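Local coordinates for cell division control protein 45 cdc45 putative (Entamoeba histolytica, PDB 6CC2), which probably serves in DNA replication as the Cdc45 component of the replicative CMG helicase, with a conformational switch suggested to regulate that role, at residues A[497-511]-A[520-532]. Sequence-based numbering, arbitrary orientation.
With EDO (1,2-ethanediol), chain D; EDO (1,2-ethanediol), chain G.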
loop_
_atom_site.group_PDB
_atom_site.type_symbol
_atom_site.label_atom_id
_atom_site.label_comp_id
_atom_site.label_asym_id
_atom_site.label_seq_id
_atom_site.Cartn_x
_atom_site.Cartn_y
_atom_site.Cartn_z
ATOM N N PHE A 497 16.439 -7.343 9.064
ATOM C CA PHE A 497 15.827 -8.450 8.340
ATOM C C PHE A 497 16.408 -8.567 6.939
ATOM O O PHE A 497 16.782 -9.662 6.499
ATOM C CB PHE A 497 14.307 -8.266 8.286
ATOM C CG PHE A 497 13.608 -9.307 7.470
ATOM C CD1 PHE A 497 13.422 -10.572 7.976
ATOM C CD2 PHE A 497 13.122 -9.007 6.206
ATOM C CE1 PHE A 497 12.777 -11.554 7.221
ATOM C CE2 PHE A 497 12.479 -9.967 5.446
ATOM C CZ PHE A 497 12.303 -11.243 5.963
ATOM N N GLY A 498 16.525 -7.443 6.234
ATOM C CA GLY A 498 17.110 -7.481 4.912
ATOM C C GLY A 498 18.567 -7.885 4.944
ATOM O O GLY A 498 19.027 -8.671 4.099
ATOM N N ALA A 499 19.327 -7.332 5.892
ATOM C CA ALA A 499 20.753 -7.645 5.950
ATOM C C ALA A 499 20.955 -9.138 6.176
ATOM O O ALA A 499 21.761 -9.787 5.493
ATOM C CB ALA A 499 21.430 -6.835 7.054
ATOM N N LYS A 500 20.212 -9.710 7.128
ATOM C CA LYS A 500 20.449 -11.104 7.478
ATOM C C LYS A 500 19.852 -12.054 6.442
ATOM O O LYS A 500 20.425 -13.121 6.185
ATOM C CB LYS A 500 19.895 -11.388 8.884
ATOM C CG LYS A 500 20.594 -10.572 9.994
ATOM C CD LYS A 500 22.098 -10.744 9.953
ATOM C CE LYS A 500 22.812 -9.912 11.021
ATOM N NZ LYS A 500 24.288 -10.029 10.891
ATOM N N PHE A 501 18.721 -11.697 5.838
ATOM C CA PHE A 501 18.189 -12.505 4.753
ATOM C C PHE A 501 19.184 -12.555 3.589
ATOM O O PHE A 501 19.432 -13.625 3.014
ATOM C CB PHE A 501 16.851 -11.947 4.275
ATOM C CG PHE A 501 16.154 -12.820 3.251
ATOM C CD1 PHE A 501 16.450 -12.697 1.904
ATOM C CD2 PHE A 501 15.219 -13.761 3.645
ATOM C CE1 PHE A 501 15.812 -13.504 0.962
ATOM C CE2 PHE A 501 14.581 -14.563 2.716
ATOM C CZ PHE A 501 14.888 -14.451 1.379
ATOM N N THR A 502 19.776 -11.415 3.247
ATOM C CA THR A 502 20.702 -11.386 2.123
ATOM C C THR A 502 22.031 -12.035 2.487
ATOM O O THR A 502 22.633 -12.722 1.663
ATOM C CB THR A 502 20.914 -9.956 1.627
ATOM O OG1 THR A 502 21.454 -9.141 2.656
ATOM C CG2 THR A 502 19.620 -9.382 1.157
ATOM N N GLN A 503 22.493 -11.849 3.728
ATOM C CA GLN A 503 23.714 -12.509 4.176
ATOM C C GLN A 503 23.567 -14.031 4.147
ATOM O O GLN A 503 24.526 -14.743 3.803
ATOM C CB GLN A 503 24.097 -12.030 5.576
ATOM C CG GLN A 503 24.655 -10.614 5.614
ATOM C CD GLN A 503 24.957 -10.134 7.026
ATOM O OE1 GLN A 503 25.177 -10.935 7.935
ATOM N NE2 GLN A 503 24.965 -8.818 7.214
ATOM N N THR A 504 22.380 -14.546 4.481
ATOM C CA THR A 504 22.150 -15.981 4.393
ATOM C C THR A 504 22.291 -16.460 2.956
ATOM O O THR A 504 22.974 -17.459 2.674
ATOM C CB THR A 504 20.763 -16.333 4.949
ATOM O OG1 THR A 504 20.656 -15.878 6.308
ATOM C CG2 THR A 504 20.537 -17.821 4.891
ATOM N N ALA A 505 21.633 -15.759 2.029
ATOM C CA ALA A 505 21.790 -16.084 0.610
ATOM C C ALA A 505 23.250 -16.060 0.191
ATOM O O ALA A 505 23.716 -16.945 -0.540
ATOM C CB ALA A 505 20.980 -15.113 -0.239
ATOM N N GLN A 506 24.012 -15.052 0.650
ATOM C CA GLN A 506 25.427 -14.989 0.288
ATOM C C GLN A 506 26.193 -16.190 0.826
ATOM O O GLN A 506 27.046 -16.763 0.128
ATOM C CB GLN A 506 26.042 -13.695 0.817
ATOM C CG GLN A 506 26.237 -12.613 -0.229
ATOM C CD GLN A 506 27.220 -13.005 -1.324
ATOM O OE1 GLN A 506 27.112 -12.537 -2.454
ATOM N NE2 GLN A 506 28.178 -13.864 -0.989
ATOM N N ASN A 507 25.922 -16.578 2.073
ATOM C CA ASN A 507 26.617 -17.714 2.658
ATOM C C ASN A 507 26.269 -19.013 1.941
ATOM O O ASN A 507 27.119 -19.907 1.849
ATOM C CB ASN A 507 26.275 -17.836 4.147
ATOM C CG ASN A 507 26.792 -16.678 4.956
ATOM O OD1 ASN A 507 27.708 -15.989 4.539
ATOM N ND2 ASN A 507 26.197 -16.453 6.120
HETATM N N MSE A 508 25.035 -19.133 1.448
HETATM C CA MSE A 508 24.587 -20.324 0.764
HETATM C C MSE A 508 24.926 -20.302 -0.720
HETATM O O MSE A 508 24.767 -21.301 -1.410
HETATM C CB MSE A 508 23.084 -20.482 0.931
HETATM C CG MSE A 508 22.625 -20.741 2.374
HETATM SE SE MSE A 508 23.342 -22.406 3.050
HETATM C CE MSE A 508 24.924 -21.768 3.964
ATOM N N LYS A 509 25.397 -19.151 -1.199
ATOM C CA LYS A 509 25.676 -18.935 -2.621
ATOM C C LYS A 509 24.434 -19.211 -3.473
ATOM O O LYS A 509 24.486 -19.891 -4.510
ATOM C CB LYS A 509 26.877 -19.762 -3.087
ATOM C CG LYS A 509 27.854 -18.994 -3.946
ATOM C CD LYS A 509 28.498 -17.838 -3.190
ATOM C CE LYS A 509 29.505 -17.109 -4.047
ATOM N NZ LYS A 509 28.891 -16.512 -5.258
ATOM N N ILE A 510 23.316 -18.659 -3.036
ATOM C CA ILE A 510 22.080 -18.631 -3.812
ATOM C C ILE A 510 21.797 -17.186 -4.209
ATOM O O ILE A 510 22.270 -16.234 -3.582
ATOM C CB ILE A 510 20.893 -19.240 -3.032
ATOM C CG1 ILE A 510 20.686 -18.528 -1.699
ATOM C CG2 ILE A 510 21.137 -20.730 -2.821
ATOM C CD1 ILE A 510 19.556 -19.116 -0.856
ATOM N N SER A 511 21.004 -17.025 -5.257
ATOM C CA SER A 511 20.819 -15.715 -5.871
ATOM C C SER A 511 19.585 -15.003 -5.333
ATOM O O SER A 511 18.552 -15.621 -5.076
ATOM C CB SER A 511 20.703 -15.856 -7.391
ATOM O OG SER A 511 21.751 -16.651 -7.901
ATOM N N PHE A 520 12.161 -9.799 -0.625
ATOM C CA PHE A 520 13.244 -10.455 -1.340
ATOM C C PHE A 520 12.752 -11.809 -1.844
ATOM O O PHE A 520 11.912 -12.450 -1.218
ATOM C CB PHE A 520 14.476 -10.709 -0.442
ATOM C CG PHE A 520 14.914 -9.518 0.332
ATOM C CD1 PHE A 520 14.284 -9.177 1.514
ATOM C CD2 PHE A 520 15.970 -8.722 -0.123
ATOM C CE1 PHE A 520 14.683 -8.063 2.233
ATOM C CE2 PHE A 520 16.377 -7.618 0.600
ATOM C CZ PHE A 520 15.724 -7.285 1.779
ATOM N N VAL A 521 13.317 -12.248 -2.968
ATOM C CA VAL A 521 13.062 -13.573 -3.511
ATOM C C VAL A 521 14.395 -14.260 -3.781
ATOM O O VAL A 521 15.285 -13.669 -4.396
ATOM C CB VAL A 521 12.244 -13.505 -4.811
ATOM C CG1 VAL A 521 11.924 -14.906 -5.311
ATOM C CG2 VAL A 521 10.953 -12.723 -4.578
ATOM N N THR A 522 14.530 -15.492 -3.302
ATOM C CA THR A 522 15.655 -16.342 -3.679
ATOM C C THR A 522 15.094 -17.732 -3.952
ATOM O O THR A 522 13.880 -17.931 -4.011
ATOM C CB THR A 522 16.762 -16.325 -2.607
ATOM O OG1 THR A 522 17.894 -17.083 -3.088
ATOM C CG2 THR A 522 16.296 -16.917 -1.300
ATOM N N GLU A 523 15.978 -18.709 -4.130
ATOM C CA GLU A 523 15.566 -20.062 -4.493
ATOM C C GLU A 523 16.651 -21.021 -4.034
ATOM O O GLU A 523 17.832 -20.719 -4.140
ATOM C CB GLU A 523 15.360 -20.152 -6.007
ATOM C CG GLU A 523 14.759 -21.449 -6.498
ATOM C CD GLU A 523 14.399 -21.388 -7.975
ATOM O OE1 GLU A 523 15.098 -20.679 -8.728
ATOM O OE2 GLU A 523 13.407 -22.035 -8.379
ATOM N N ILE A 524 16.234 -22.174 -3.514
ATOM C CA ILE A 524 17.166 -23.184 -3.047
ATOM C C ILE A 524 16.832 -24.515 -3.696
ATOM O O ILE A 524 15.702 -24.757 -4.131
ATOM C CB ILE A 524 17.135 -23.324 -1.509
ATOM C CG1 ILE A 524 15.755 -23.843 -1.052
ATOM C CG2 ILE A 524 17.419 -21.997 -0.843
ATOM C CD1 ILE A 524 15.707 -24.190 0.419
ATOM N N HIS A 525 17.833 -25.406 -3.737
ATOM C CA HIS A 525 17.569 -26.791 -4.094
ATOM C C HIS A 525 16.668 -27.418 -3.029
ATOM O O HIS A 525 16.843 -27.174 -1.831
ATOM C CB HIS A 525 18.856 -27.588 -4.200
ATOM C CG HIS A 525 19.761 -27.123 -5.301
ATOM N ND1 HIS A 525 19.442 -27.266 -6.634
ATOM C CD2 HIS A 525 20.969 -26.516 -5.264
ATOM C CE1 HIS A 525 20.413 -26.757 -7.374
ATOM N NE2 HIS A 525 21.351 -26.295 -6.567
ATOM N N ARG A 526 15.699 -28.214 -3.470
ATOM C CA ARG A 526 14.737 -28.784 -2.527
ATOM C C ARG A 526 15.445 -29.511 -1.398
ATOM O O ARG A 526 15.068 -29.364 -0.232
ATOM C CB ARG A 526 13.758 -29.730 -3.247
ATOM C CG ARG A 526 13.254 -30.904 -2.372
ATOM C CD ARG A 526 11.732 -31.061 -2.302
ATOM N NE ARG A 526 11.186 -31.772 -3.441
ATOM C CZ ARG A 526 10.088 -32.539 -3.406
ATOM N NH1 ARG A 526 9.409 -32.710 -2.284
ATOM N NH2 ARG A 526 9.686 -33.129 -4.510
ATOM N N GLU A 527 16.452 -30.316 -1.728
ATOM C CA GLU A 527 17.117 -31.126 -0.721
ATOM C C GLU A 527 17.812 -30.292 0.346
ATOM O O GLU A 527 18.201 -30.847 1.382
ATOM C CB GLU A 527 18.122 -32.058 -1.395
ATOM C CG GLU A 527 19.164 -31.371 -2.256
ATOM C CD GLU A 527 18.781 -31.348 -3.731
ATOM O OE1 GLU A 527 17.628 -30.956 -4.068
ATOM O OE2 GLU A 527 19.637 -31.735 -4.559
ATOM N N ASN A 528 18.006 -28.993 0.116
ATOM C CA ASN A 528 18.738 -28.142 1.047
ATOM C C ASN A 528 17.841 -27.331 1.952
ATOM O O ASN A 528 18.302 -26.377 2.575
ATOM C CB ASN A 528 19.661 -27.210 0.270
ATOM C CG ASN A 528 20.767 -27.954 -0.414
ATOM O OD1 ASN A 528 21.216 -28.990 0.069
ATOM N ND2 ASN A 528 21.220 -27.435 -1.547
ATOM N N LEU A 529 16.573 -27.708 2.082
ATOM C CA LEU A 529 15.667 -26.925 2.924
ATOM C C LEU A 529 16.187 -26.835 4.353
ATOM O O LEU A 529 16.187 -25.749 4.948
ATOM C CB LEU A 529 14.262 -27.541 2.898
ATOM C CG LEU A 529 13.237 -26.827 3.778
ATOM C CD1 LEU A 529 12.965 -25.423 3.322
ATOM C CD2 LEU A 529 11.920 -27.644 3.824
ATOM N N VAL A 530 16.590 -27.976 4.934
ATOM C CA VAL A 530 17.079 -27.983 6.313
ATOM C C VAL A 530 18.373 -27.181 6.426
ATOM O O VAL A 530 18.518 -26.363 7.348
ATOM C CB VAL A 530 17.260 -29.431 6.806
ATOM C CG1 VAL A 530 18.069 -29.482 8.082
ATOM C CG2 VAL A 530 15.890 -30.067 7.028
ATOM N N LYS A 531 19.281 -27.361 5.471
ATOM C CA LYS A 531 20.521 -26.597 5.449
ATOM C C LYS A 531 20.233 -25.099 5.423
ATOM O O LYS A 531 20.839 -24.311 6.173
ATOM C CB LYS A 531 21.352 -27.011 4.234
ATOM C CG LYS A 531 22.659 -26.268 4.077
ATOM C CD LYS A 531 23.370 -26.702 2.795
ATOM C CE LYS A 531 24.721 -26.018 2.652
ATOM N NZ LYS A 531 25.398 -26.407 1.391
ATOM N N TYR A 532 19.311 -24.684 4.559
ATOM C CA TYR A 532 18.947 -23.271 4.466
ATOM C C TYR A 532 18.304 -22.758 5.748
ATOM O O TYR A 532 18.606 -21.646 6.206
ATOM C CB TYR A 532 18.003 -23.060 3.291
ATOM C CG TYR A 532 17.514 -21.640 3.206
ATOM C CD1 TYR A 532 18.358 -20.630 2.764
ATOM C CD2 TYR A 532 16.246 -21.288 3.619
ATOM C CE1 TYR A 532 17.936 -19.334 2.715
ATOM C CE2 TYR A 532 15.817 -19.991 3.564
ATOM C CZ TYR A 532 16.669 -19.013 3.110
ATOM O OH TYR A 532 16.251 -17.717 3.078
HETATM C C1 EDO D . 21.142 -24.232 -1.557
HETATM O O1 EDO D . 20.257 -24.667 -2.575
HETATM C C2 EDO D . 20.292 -23.734 -0.417
HETATM O O2 EDO D . 21.042 -23.578 0.698
HETATM C C1 EDO G . 19.384 -23.537 -6.775
HETATM O O1 EDO G . 19.650 -22.273 -6.158
HETATM C C2 EDO G . 18.210 -23.412 -7.733
HETATM O O2 EDO G . 18.478 -22.396 -8.701
HETATM O O HOH W 1 17.978 -15.826 2.110
HETATM O O HOH W 2 19.586 -19.398 -5.978
#
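F497 and G498 meet the ring of F520, at the start of the strand that runs alongside helix 494-508. F497 CE2 approaches the edge of that ring, while the CA of G498 comes within 3.4 Å of F520 CZ; lacking a side chain, G498 lets the ring settle directly on its CA. F501, with CG anti to its backbone N (chi1 -173°), points toward the strand. Its ring and that of F520 lie near parallel, planes at 25°, but slid so far apart that they barely overlap, and the closest touch is F501 CE1 to F520 CB at 3.4 Å. One water sits over a face of the F501 ring and bridges F501 O to Y532 OH, giving the buried phenol a polar partner. T502 lays its methyl CG2 against F520 CE2, 3.7 Å away. T504 divides its branches: OG1 bonds back to K500 O, which takes T504 N from the opposite face, and CG2 touches Y532 CE1 at 3.7 Å, the side chains crossing at about a right angle. Selenomethionine M508, its chain bent, sets CG at the edge of the Y532 ring and SE 3.9 Å from K531 CE. A Schellman motif with K509 at positive phi then turns the chain back, bringing branched I510 against the strand: CD1 packs 3.6 Å from I524 CG2 and also against Y532, CG2 near E523 O and a 1,2-ethanediol, probably from the crystallisation liquor. S511 O accepts a 2.6 Å bond from T522 OG1, which stands 47° out of the carbonyl plane, and a second water joins S511 N to E523 O. Beyond, F501 reaches I469 and Y532 of helix 529-537 reaches I482, so both helices pack on the mixed sheet. The chemistry implies a mainly apolar helix-on-sheet core, its few polar atoms answered locally by threonine and tyrosine hydroxyls and two ordered waters.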